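Local coordinates for protein endoglucanase (Ruminococcus champanellensis, PDB 6WQV) that probably hydrolyses internal beta-1,4 linkages of cellulose and other plant polysaccharides, acting as a broad-specificity endoglucanase of glycoside hydrolase family 5, at residues G26-N31 and T73-V78; I286-A291 and I319-N324. All coordinates share one frame; numbering follows the deposited sequence.

Contact 1 (G26-N31 and T73-V78); sequences GWNLGN and TVRVPV. With BGC (beta-D-glucopyranose), chain E.
Gly26 runs beside Thr73 where two parallel strands begin, its CA 3.2 Å from Thr73 O in a C-H...O contact; a beta carbon here would come close to Thr73 CB, so a residue without one fits. Trp27 then grips the partner strand through both its N and its O, the N donating to Thr73 O (3.0 Å) and the O accepting from Arg75 N (2.9 Å). Its indole, with CG anti to the backbone N (chi1 -177°), lies alongside Val74 and meets CG1 with the CE3 edge at 4.1 Å, while NE1 is hydrogen-bonded to Asp322. Asn28 and Arg75 share the other face of the sheet, inside the barrel. Arg75 NH1 gives Asn28 OD1 a nearly straight bond of 2.9 Å that lies in the guanidinium plane, although the amide stands almost perpendicular to that plane. Asn28 ND2 donates to Gly287 O and Trp320 O, and Arg75 also reaches Glu160, Asn163 and Gln288, which together should fix how each group is turned. Leu29 N donates to Arg75 O at 3.0 Å. Leu29 centres an inverse gamma turn, and its carbonyl oxygen rests against Pro77 CG and shares a bridging water with Pro77 O. Past Gly30, Asn31 turns to the glycan, ND2 donating to O3 of a beta-D-glucopyranose at 2.9 Å. Strands 26-29 and 73-76 are the first two of the TIM barrel: helix 94-108 packs on Leu29 and Val74, strand 318-322 flanks the first strand and strand 113-117 the second.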
ATOM      1  N   GLY A  26       0.377   8.392   7.259  1.00 10.13           N
ATOM      2  CA  GLY A  26      -0.090   7.032   7.417  1.00 11.02           C
ATOM      3  C   GLY A  26       1.005   6.042   7.810  1.00  9.23           C
ATOM      4  O   GLY A  26       2.204   6.330   7.719  1.00 10.21           O
ATOM      5  N   TRP A  27       0.559   4.845   8.192  1.00  9.97           N
ATOM      6  CA  TRP A  27       1.406   3.765   8.690  1.00  9.32           C
ATOM      7  C   TRP A  27       0.900   2.451   8.121  1.00  8.66           C
ATOM      8  O   TRP A  27      -0.314   2.194   8.115  1.00  9.64           O
ATOM      9  CB  TRP A  27       1.315   3.752  10.218  1.00  9.11           C
ATOM     10  CG  TRP A  27       2.143   2.777  10.992  1.00  9.86           C
ATOM     11  CD1 TRP A  27       3.409   2.975  11.467  1.00 10.90           C
ATOM     12  CD2 TRP A  27       1.734   1.484  11.450  1.00  9.72           C
ATOM     13  NE1 TRP A  27       3.816   1.875  12.200  1.00 10.09           N
ATOM     14  CE2 TRP A  27       2.811   0.946  12.191  1.00  8.64           C
ATOM     15  CE3 TRP A  27       0.570   0.718  11.300  1.00 10.83           C
ATOM     16  CZ2 TRP A  27       2.753  -0.326  12.772  1.00 10.02           C
ATOM     17  CZ3 TRP A  27       0.512  -0.542  11.891  1.00  9.44           C
ATOM     18  CH2 TRP A  27       1.600  -1.047  12.618  1.00 10.30           C
ATOM     19  N   ASN A  28       1.833   1.640   7.607  1.00  8.75           N
ATOM     20  CA  ASN A  28       1.520   0.315   7.076  1.00  9.31           C
ATOM     21  C   ASN A  28       1.721  -0.738   8.161  1.00  9.20           C
ATOM     22  O   ASN A  28       2.773  -0.769   8.809  1.00 10.32           O
ATOM     23  CB  ASN A  28       2.473  -0.089   5.938  1.00  9.56           C
ATOM     24  CG  ASN A  28       2.113   0.495   4.588  1.00  8.73           C
ATOM     25  OD1 ASN A  28       1.291  -0.053   3.853  1.00 10.64           O
ATOM     26  ND2 ASN A  28       2.765   1.587   4.239  1.00 11.04           N
ATOM     27  N   LEU A  29       0.745  -1.641   8.290  1.00  8.66           N
ATOM     28  CA  LEU A  29       0.873  -2.867   9.090  1.00  8.78           C
ATOM     29  C   LEU A  29       1.618  -3.922   8.265  1.00  9.29           C
ATOM     30  O   LEU A  29       1.044  -4.887   7.748  1.00 11.26           O
ATOM     31  CB  LEU A  29      -0.514  -3.355   9.482  1.00  9.39           C
ATOM     32  CG  LEU A  29      -0.613  -4.558  10.423  1.00  9.50           C
ATOM     33  CD1 LEU A  29      -0.170  -4.205  11.834  1.00 12.14           C
ATOM     34  CD2 LEU A  29      -2.012  -5.131  10.448  1.00 10.34           C
ATOM     35  N   GLY A  30       2.923  -3.715   8.134  1.00  8.64           N
ATOM     36  CA  GLY A  30       3.704  -4.515   7.209  1.00 10.75           C
ATOM     37  C   GLY A  30       4.119  -5.875   7.740  1.00 10.25           C
ATOM     38  O   GLY A  30       4.251  -6.108   8.946  1.00  9.99           O
ATOM     39  N   ASN A  31       4.360  -6.800   6.798  1.00  9.91           N
ATOM     40  CA  ASN A  31       4.822  -8.165   7.082  1.00 11.74           C
ATOM     41  C   ASN A  31       3.886  -8.925   8.035  1.00 10.99           C
ATOM     42  O   ASN A  31       4.328  -9.756   8.837  1.00 11.98           O
ATOM     43  CB  ASN A  31       6.264  -8.185   7.607  1.00 11.80           C
ATOM     44  CG  ASN A  31       7.301  -8.073   6.510  1.00 11.56           C
ATOM     45  OD1 ASN A  31       6.965  -7.806   5.355  1.00 11.57           O
ATOM     46  ND2 ASN A  31       8.560  -8.282   6.860  1.00 13.14           N
ATOM     47  N   THR A  73      -4.019   7.330   9.532  1.00 11.45           N
ATOM     48  CA  THR A  73      -4.331   6.425   8.430  1.00 11.92           C
ATOM     49  C   THR A  73      -3.475   5.180   8.593  1.00 10.54           C
ATOM     50  O   THR A  73      -2.285   5.279   8.906  1.00 10.01           O
ATOM     51  CB  THR A  73      -3.997   7.113   7.098  1.00 11.94           C
ATOM     52  OG1 THR A  73      -4.839   8.254   6.919  1.00 12.30           O
ATOM     53  CG2 THR A  73      -4.184   6.187   5.916  1.00 11.43           C
ATOM     54  N   VAL A  74      -4.085   4.016   8.397  1.00  8.75           N
ATOM     55  CA  VAL A  74      -3.371   2.743   8.410  1.00  8.81           C
ATOM     56  C   VAL A  74      -3.654   2.016   7.103  1.00  8.97           C
ATOM     57  O   VAL A  74      -4.817   1.802   6.736  1.00 10.33           O
ATOM     58  CB  VAL A  74      -3.749   1.862   9.611  1.00  9.99           C
ATOM     59  CG1 VAL A  74      -3.099   0.490   9.499  1.00 10.59           C
ATOM     60  CG2 VAL A  74      -3.348   2.552  10.901  1.00 12.78           C
ATOM     61  N   ARG A  75      -2.589   1.668   6.388  1.00  9.34           N
ATOM     62  CA  ARG A  75      -2.690   0.772   5.246  1.00  9.44           C
ATOM     63  C   ARG A  75      -2.516  -0.651   5.757  1.00  8.75           C
ATOM     64  O   ARG A  75      -1.558  -0.946   6.488  1.00  9.53           O
ATOM     65  CB  ARG A  75      -1.634   1.106   4.198  1.00 11.10           C
ATOM     66  CG  ARG A  75      -1.657   0.185   2.960  1.00  8.83           C
ATOM     67  CD  ARG A  75      -0.956   0.895   1.847  1.00 10.37           C
ATOM     68  NE  ARG A  75      -0.789   0.231   0.552  1.00 10.26           N
ATOM     69  CZ  ARG A  75       0.253  -0.519   0.217  1.00  9.64           C
ATOM     70  NH1 ARG A  75       1.211  -0.792   1.087  1.00 11.41           N
ATOM     71  NH2 ARG A  75       0.326  -1.000  -1.021  1.00 10.81           N
ATOM     72  N   VAL A  76      -3.480  -1.505   5.426  1.00  9.80           N
ATOM     73  CA  VAL A  76      -3.506  -2.906   5.839  1.00  9.76           C
ATOM     74  C   VAL A  76      -3.214  -3.760   4.609  1.00 10.51           C
ATOM     75  O   VAL A  76      -4.154  -4.157   3.893  1.00 11.14           O
ATOM     76  CB  VAL A  76      -4.845  -3.275   6.492  1.00 10.92           C
ATOM     77  CG1 VAL A  76      -4.864  -4.735   6.910  1.00 12.79           C
ATOM     78  CG2 VAL A  76      -5.111  -2.387   7.695  1.00 11.64           C
ATOM     79  N   PRO A  77      -1.949  -4.052   4.320  1.00  9.44           N
ATOM     80  CA  PRO A  77      -1.643  -4.936   3.185  1.00  9.46           C
ATOM     81  C   PRO A  77      -2.081  -6.354   3.505  1.00 10.43           C
ATOM     82  O   PRO A  77      -1.804  -6.875   4.590  1.00 11.40           O
ATOM     83  CB  PRO A  77      -0.122  -4.835   3.051  1.00 11.29           C
ATOM     84  CG  PRO A  77       0.362  -4.507   4.433  1.00 11.61           C
ATOM     85  CD  PRO A  77      -0.731  -3.654   5.052  1.00 10.55           C
ATOM     86  N   VAL A  78      -2.774  -6.985   2.566  1.00 10.50           N
ATOM     87  CA  VAL A  78      -3.285  -8.330   2.762  1.00 10.01           C
ATOM     88  C   VAL A  78      -2.917  -9.185   1.568  1.00  9.64           C
ATOM     89  O   VAL A  78      -3.252  -8.845   0.425  1.00 10.43           O
ATOM     90  CB  VAL A  78      -4.808  -8.355   2.965  1.00 10.43           C
ATOM     91  CG1 VAL A  78      -5.287  -9.796   3.142  1.00 11.92           C
ATOM     92  CG2 VAL A  78      -5.221  -7.485   4.135  1.00 10.76           C
TER
HETATM   93  C2  BGC E   2       9.570  -6.253   3.557  1.00 12.32           C
HETATM   94  C3  BGC E   2      10.461  -7.447   3.676  1.00 12.77           C
HETATM   95  C4  BGC E   2       9.835  -8.691   3.097  1.00 14.81           C
HETATM   96  C5  BGC E   2       9.398  -8.470   1.666  1.00 14.28           C
HETATM   97  C6  BGC E   2       8.622  -9.592   1.050  1.00 14.02           C
HETATM   98  C1  BGC E   2       9.133  -6.025   2.116  1.00 13.71           C
HETATM   99  O2  BGC E   2      10.244  -5.067   4.045  1.00 13.21           O
HETATM  100  O3  BGC E   2      10.768  -7.661   5.100  1.00 14.48           O
HETATM  101  O4  BGC E   2      10.835  -9.776   3.043  1.00 17.94           O
HETATM  102  O5  BGC E   2       8.508  -7.278   1.603  1.00 13.62           O
HETATM  103  O6  BGC E   2       8.447  -9.345  -0.349  1.00 19.75           O
HETATM  104  O   HOH W   1      -1.191  -6.523   7.312  1.00 11.52           O

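Contact 2 (I286-A291 and I319-N324); sequences IGQFGA and IWWDNN. Unlike the reference sequence in segment 286-291: Gln288 (reference Glu). With GLC (alpha-D-glucopyranose), chain B; BGC (beta-D-glucopyranose), chain E.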
ATOM      1  N   ILE A 286       1.782   8.522  -1.719  1.00 10.79           N
ATOM      2  CA  ILE A 286       2.944   7.648  -1.532  1.00 11.00           C
ATOM      3  C   ILE A 286       2.522   6.610  -0.498  1.00 11.33           C
ATOM      4  O   ILE A 286       2.583   6.828   0.715  1.00 11.37           O
ATOM      5  CB  ILE A 286       4.206   8.423  -1.149  1.00 11.73           C
ATOM      6  CG1 ILE A 286       4.645   9.291  -2.333  1.00 12.67           C
ATOM      7  CG2 ILE A 286       5.321   7.456  -0.741  1.00 11.77           C
ATOM      8  CD1 ILE A 286       5.654  10.356  -1.998  1.00 12.21           C
ATOM      9  N   GLY A 287       2.051   5.458  -0.996  1.00 10.42           N
ATOM     10  CA  GLY A 287       1.474   4.445  -0.133  1.00 11.06           C
ATOM     11  C   GLY A 287       2.479   3.628   0.632  1.00 10.71           C
ATOM     12  O   GLY A 287       2.098   2.957   1.600  1.00 10.65           O
ATOM     13  N   GLN A 288       3.749   3.671   0.219  1.00 10.03           N
ATOM     14  CA  GLN A 288       4.849   3.138   1.012  1.00  9.21           C
ATOM     15  C   GLN A 288       6.090   3.987   0.797  1.00 10.82           C
ATOM     16  O   GLN A 288       6.452   4.281  -0.348  1.00 11.00           O
ATOM     17  CB  GLN A 288       5.207   1.707   0.610  1.00  9.92           C
ATOM     18  CG  GLN A 288       4.120   0.675   0.800  1.00 11.25           C
ATOM     19  CD  GLN A 288       4.588  -0.745   0.478  1.00 11.77           C
ATOM     20  OE1 GLN A 288       3.787  -1.612   0.146  1.00 11.19           O
ATOM     21  NE2 GLN A 288       5.889  -0.983   0.582  1.00 11.68           N
ATOM     22  N   PHE A 289       6.754   4.344   1.896  1.00 10.73           N
ATOM     23  CA  PHE A 289       8.115   4.873   1.888  1.00 10.25           C
ATOM     24  C   PHE A 289       8.746   4.438   3.212  1.00 10.01           C
ATOM     25  O   PHE A 289       8.055   4.004   4.142  1.00 11.77           O
ATOM     26  CB  PHE A 289       8.150   6.411   1.710  1.00 11.36           C
ATOM     27  CG  PHE A 289       7.904   7.163   2.977  1.00  9.96           C
ATOM     28  CD1 PHE A 289       6.657   7.132   3.562  1.00 12.27           C
ATOM     29  CD2 PHE A 289       8.918   7.872   3.611  1.00 10.90           C
ATOM     30  CE1 PHE A 289       6.422   7.781   4.744  1.00 12.55           C
ATOM     31  CE2 PHE A 289       8.680   8.530   4.800  1.00 11.20           C
ATOM     32  CZ  PHE A 289       7.433   8.484   5.363  1.00 11.52           C
ATOM     33  N   GLY A 290      10.060   4.576   3.295  1.00  9.55           N
ATOM     34  CA  GLY A 290      10.789   4.257   4.513  1.00 10.29           C
ATOM     35  C   GLY A 290      12.265   4.295   4.211  1.00 12.58           C
ATOM     36  O   GLY A 290      12.682   4.421   3.059  1.00 12.71           O
ATOM     37  N   ALA A 291      13.060   4.221   5.274  1.00 12.13           N
ATOM     38  CA  ALA A 291      14.512   4.123   5.158  1.00 12.88           C
ATOM     39  C   ALA A 291      14.977   3.069   6.153  1.00 12.80           C
ATOM     40  O   ALA A 291      14.635   3.138   7.336  1.00 13.54           O
ATOM     41  CB  ALA A 291      15.212   5.459   5.440  1.00 13.97           C
ATOM     42  N   ILE A 319       2.889   7.309   3.577  1.00 11.25           N
ATOM     43  CA  ILE A 319       2.549   6.187   4.457  1.00 10.44           C
ATOM     44  C   ILE A 319       3.811   5.362   4.714  1.00 10.58           C
ATOM     45  O   ILE A 319       4.333   4.711   3.805  1.00 10.41           O
ATOM     46  CB  ILE A 319       1.425   5.310   3.872  1.00  9.10           C
ATOM     47  CG1 ILE A 319       0.242   6.169   3.425  1.00 10.65           C
ATOM     48  CG2 ILE A 319       0.974   4.280   4.898  1.00 10.66           C
ATOM     49  CD1 ILE A 319      -1.001   5.369   3.012  1.00 11.35           C
ATOM     50  N   TRP A 320       4.272   5.361   5.968  1.00  9.98           N
ATOM     51  CA  TRP A 320       5.496   4.653   6.338  1.00 10.79           C
ATOM     52  C   TRP A 320       5.283   3.141   6.267  1.00  8.98           C
ATOM     53  O   TRP A 320       4.248   2.628   6.696  1.00 10.45           O
ATOM     54  CB  TRP A 320       5.925   5.051   7.773  1.00 11.11           C
ATOM     55  CG  TRP A 320       7.168   4.315   8.237  1.00 11.15           C
ATOM     56  CD1 TRP A 320       7.231   3.070   8.798  1.00 13.42           C
ATOM     57  CD2 TRP A 320       8.521   4.774   8.135  1.00 11.81           C
ATOM     58  NE1 TRP A 320       8.541   2.721   9.041  1.00 13.14           N
ATOM     59  CE2 TRP A 320       9.350   3.755   8.659  1.00 11.65           C
ATOM     60  CE3 TRP A 320       9.107   5.948   7.667  1.00 11.69           C
ATOM     61  CZ2 TRP A 320      10.734   3.881   8.707  1.00 13.03           C
ATOM     62  CZ3 TRP A 320      10.476   6.074   7.722  1.00 13.30           C
ATOM     63  CH2 TRP A 320      11.276   5.044   8.240  1.00 13.77           C
ATOM     64  N   TRP A 321       6.280   2.416   5.762  1.00  9.02           N
ATOM     65  CA  TRP A 321       6.251   0.955   5.730  1.00  9.26           C
ATOM     66  C   TRP A 321       6.884   0.415   7.013  1.00  9.70           C
ATOM     67  O   TRP A 321       8.102   0.496   7.179  1.00 12.09           O
ATOM     68  CB  TRP A 321       6.999   0.430   4.508  1.00 10.75           C
ATOM     69  CG  TRP A 321       7.075  -1.055   4.467  1.00  9.79           C
ATOM     70  CD1 TRP A 321       8.162  -1.839   4.724  1.00 10.69           C
ATOM     71  CD2 TRP A 321       6.006  -1.949   4.153  1.00  9.09           C
ATOM     72  NE1 TRP A 321       7.835  -3.166   4.599  1.00 10.96           N
ATOM     73  CE2 TRP A 321       6.515  -3.264   4.243  1.00  8.41           C
ATOM     74  CE3 TRP A 321       4.665  -1.774   3.801  1.00  9.04           C
ATOM     75  CZ2 TRP A 321       5.729  -4.380   4.005  1.00 10.03           C
ATOM     76  CZ3 TRP A 321       3.887  -2.883   3.559  1.00  9.09           C
ATOM     77  CH2 TRP A 321       4.419  -4.175   3.654  1.00  9.82           C
ATOM     78  N   ASP A 322       6.072  -0.141   7.922  1.00 10.36           N
ATOM     79  CA  ASP A 322       6.559  -0.627   9.218  1.00  9.92           C
ATOM     80  C   ASP A 322       6.438  -2.149   9.259  1.00 10.66           C
ATOM     81  O   ASP A 322       5.342  -2.694   9.444  1.00 11.58           O
ATOM     82  CB  ASP A 322       5.785   0.007  10.377  1.00 10.27           C
ATOM     83  CG  ASP A 322       6.475  -0.187  11.709  1.00 11.57           C
ATOM     84  OD1 ASP A 322       7.197  -1.189  11.853  1.00 12.06           O
ATOM     85  OD2 ASP A 322       6.272   0.657  12.610  1.00 11.87           O
ATOM     86  N   ASN A 323       7.568  -2.841   9.113  1.00 10.28           N
ATOM     87  CA  ASN A 323       7.577  -4.294   9.158  1.00 10.57           C
ATOM     88  C   ASN A 323       8.043  -4.851  10.496  1.00 12.10           C
ATOM     89  O   ASN A 323       8.348  -6.043  10.587  1.00 12.85           O
ATOM     90  CB  ASN A 323       8.410  -4.886   8.014  1.00 11.89           C
ATOM     91  CG  ASN A 323       9.884  -4.591   8.141  1.00 12.93           C
ATOM     92  OD1 ASN A 323      10.325  -3.869   9.045  1.00 11.50           O
ATOM     93  ND2 ASN A 323      10.671  -5.160   7.235  1.00 13.13           N
ATOM     94  N   ASN A 324       8.107  -4.018  11.538  1.00 11.22           N
ATOM     95  CA  ASN A 324       8.369  -4.486  12.898  1.00 11.78           C
ATOM     96  C   ASN A 324       9.740  -5.156  13.033  1.00 12.98           C
ATOM     97  O   ASN A 324       9.939  -5.988  13.911  1.00 14.29           O
ATOM     98  CB  ASN A 324       7.251  -5.419  13.386  1.00 11.98           C
ATOM     99  CG  ASN A 324       7.286  -5.658  14.881  1.00 14.88           C
ATOM    100  OD1 ASN A 324       7.445  -4.723  15.657  1.00 14.90           O
ATOM    101  ND2 ASN A 324       7.129  -6.912  15.285  1.00 16.57           N
TER
HETATM  102  C1  GLC B   1       7.309  -2.982  -1.640  1.00 19.28           C
HETATM  103  C2  GLC B   1       6.394  -4.005  -0.995  1.00 13.23           C
HETATM  104  C3  GLC B   1       6.600  -4.382   0.409  1.00 11.80           C
HETATM  105  C4  GLC B   1       8.068  -4.592   0.695  1.00 11.97           C
HETATM  106  C5  GLC B   1       8.754  -3.273   0.425  1.00 14.21           C
HETATM  107  C6  GLC B   1      10.207  -3.211   0.864  1.00 14.02           C
HETATM  108  O1  GLC B   1       6.912  -1.675  -1.592  1.00 19.54           O
HETATM  109  O2  GLC B   1       5.024  -3.571  -1.256  1.00 13.78           O
HETATM  110  O3  GLC B   1       5.859  -5.640   0.630  1.00 11.71           O
HETATM  111  O4  GLC B   1       8.225  -5.023   2.050  1.00 12.33           O
HETATM  112  O5  GLC B   1       8.710  -3.004  -1.033  1.00 16.68           O
HETATM  113  O6  GLC B   1      10.975  -4.098   0.175  1.00 16.40           O
HETATM  114  C2  BGC E   2       9.570  -6.253   3.557  1.00 12.32           C
HETATM  115  C3  BGC E   2      10.461  -7.447   3.676  1.00 12.77           C
HETATM  116  C4  BGC E   2       9.835  -8.691   3.097  1.00 14.81           C
HETATM  117  C5  BGC E   2       9.398  -8.470   1.666  1.00 14.28           C
HETATM  118  C6  BGC E   2       8.622  -9.592   1.050  1.00 14.02           C
HETATM  119  C1  BGC E   2       9.133  -6.025   2.116  1.00 13.71           C
HETATM  120  O2  BGC E   2      10.244  -5.067   4.045  1.00 13.21           O
HETATM  121  O3  BGC E   2      10.768  -7.661   5.100  1.00 14.48           O
HETATM  122  O4  BGC E   2      10.835  -9.776   3.043  1.00 17.94           O
HETATM  123  O5  BGC E   2       8.508  -7.278   1.603  1.00 13.62           O
HETATM  124  O6  BGC E   2       8.447  -9.345  -0.349  1.00 19.75           O
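Phe289 and Trp320 form the dense half of this contact in an edge-to-face pair, planes 84° apart and centroids 5.4 Å apart: the CE3 edge of the indole points at the phenyl face. Phe289 reaches this place because CG sits between its own backbone N and carbonyl carbon (chi1 81°). Gly290 CA lies over one face of the Trp320 six-membered ring, 3.8 Å from its centroid, a CH-pi approach; a beta carbon here would point at the indole, so glycine suits the place. The backbones are joined by Phe289 N to Ile319 O (3.1 Å) and Trp321 N to Phe289 O (2.9 Å). Strands 284-289 and 318-322, linked through helix 297-313, are a right-handed beta-alpha-beta crossover of the TIM barrel, and that helix and helix 346-353 cover the aromatic pair. On the glycan side the packing is shared with bound sugar. The Gln288 amide lies nearly parallel to the Trp321 indole, NE2 3.4 Å above its plane, and C3 of the alpha-D-glucopyranose sits over the same face. Gln288, a glutamate in the reference sequence, accepts from that sugar's O2 at OE1 (2.7 Å), while NE2 is hydrogen-bonded to Tyr243. Replacing Trp321 with an alanine would probably leave the Gln288 amide and the sugar without their flat support, and O2 of the beta-D-glucopyranose without the NE1 donor (3.1 Å). Beyond Trp321 the segments diverge, and Asn323 ND2 reaches O3 of the same beta-D-glucopyranose at 3.3 Å.

Overall arrangement
Contacts 1 and 2 flank the seam where the barrel closes, strand 26-29 of one neighbouring strand 318-322 of the other; their centres are 8 Å apart. Two probable hydrogen bonds join them directly: Asn28 N to Trp320 O (2.8 Å) in the sheet, and Trp27 NE1 to Asp322 OD2 (2.8 Å). Both contacts open on the same end of the barrel, where the glycan lies. Asn31 from contact 1 and Trp321 and Asn323 from contact 2 hold one beta-D-glucopyranose between them. The Arg75 side chain, about 5 Å from the alpha-D-glucopyranose, donates to the Gln288 side chain, which, at the end of the seventh strand, probably stands where family 5 enzymes carry their nucleophilic glutamate.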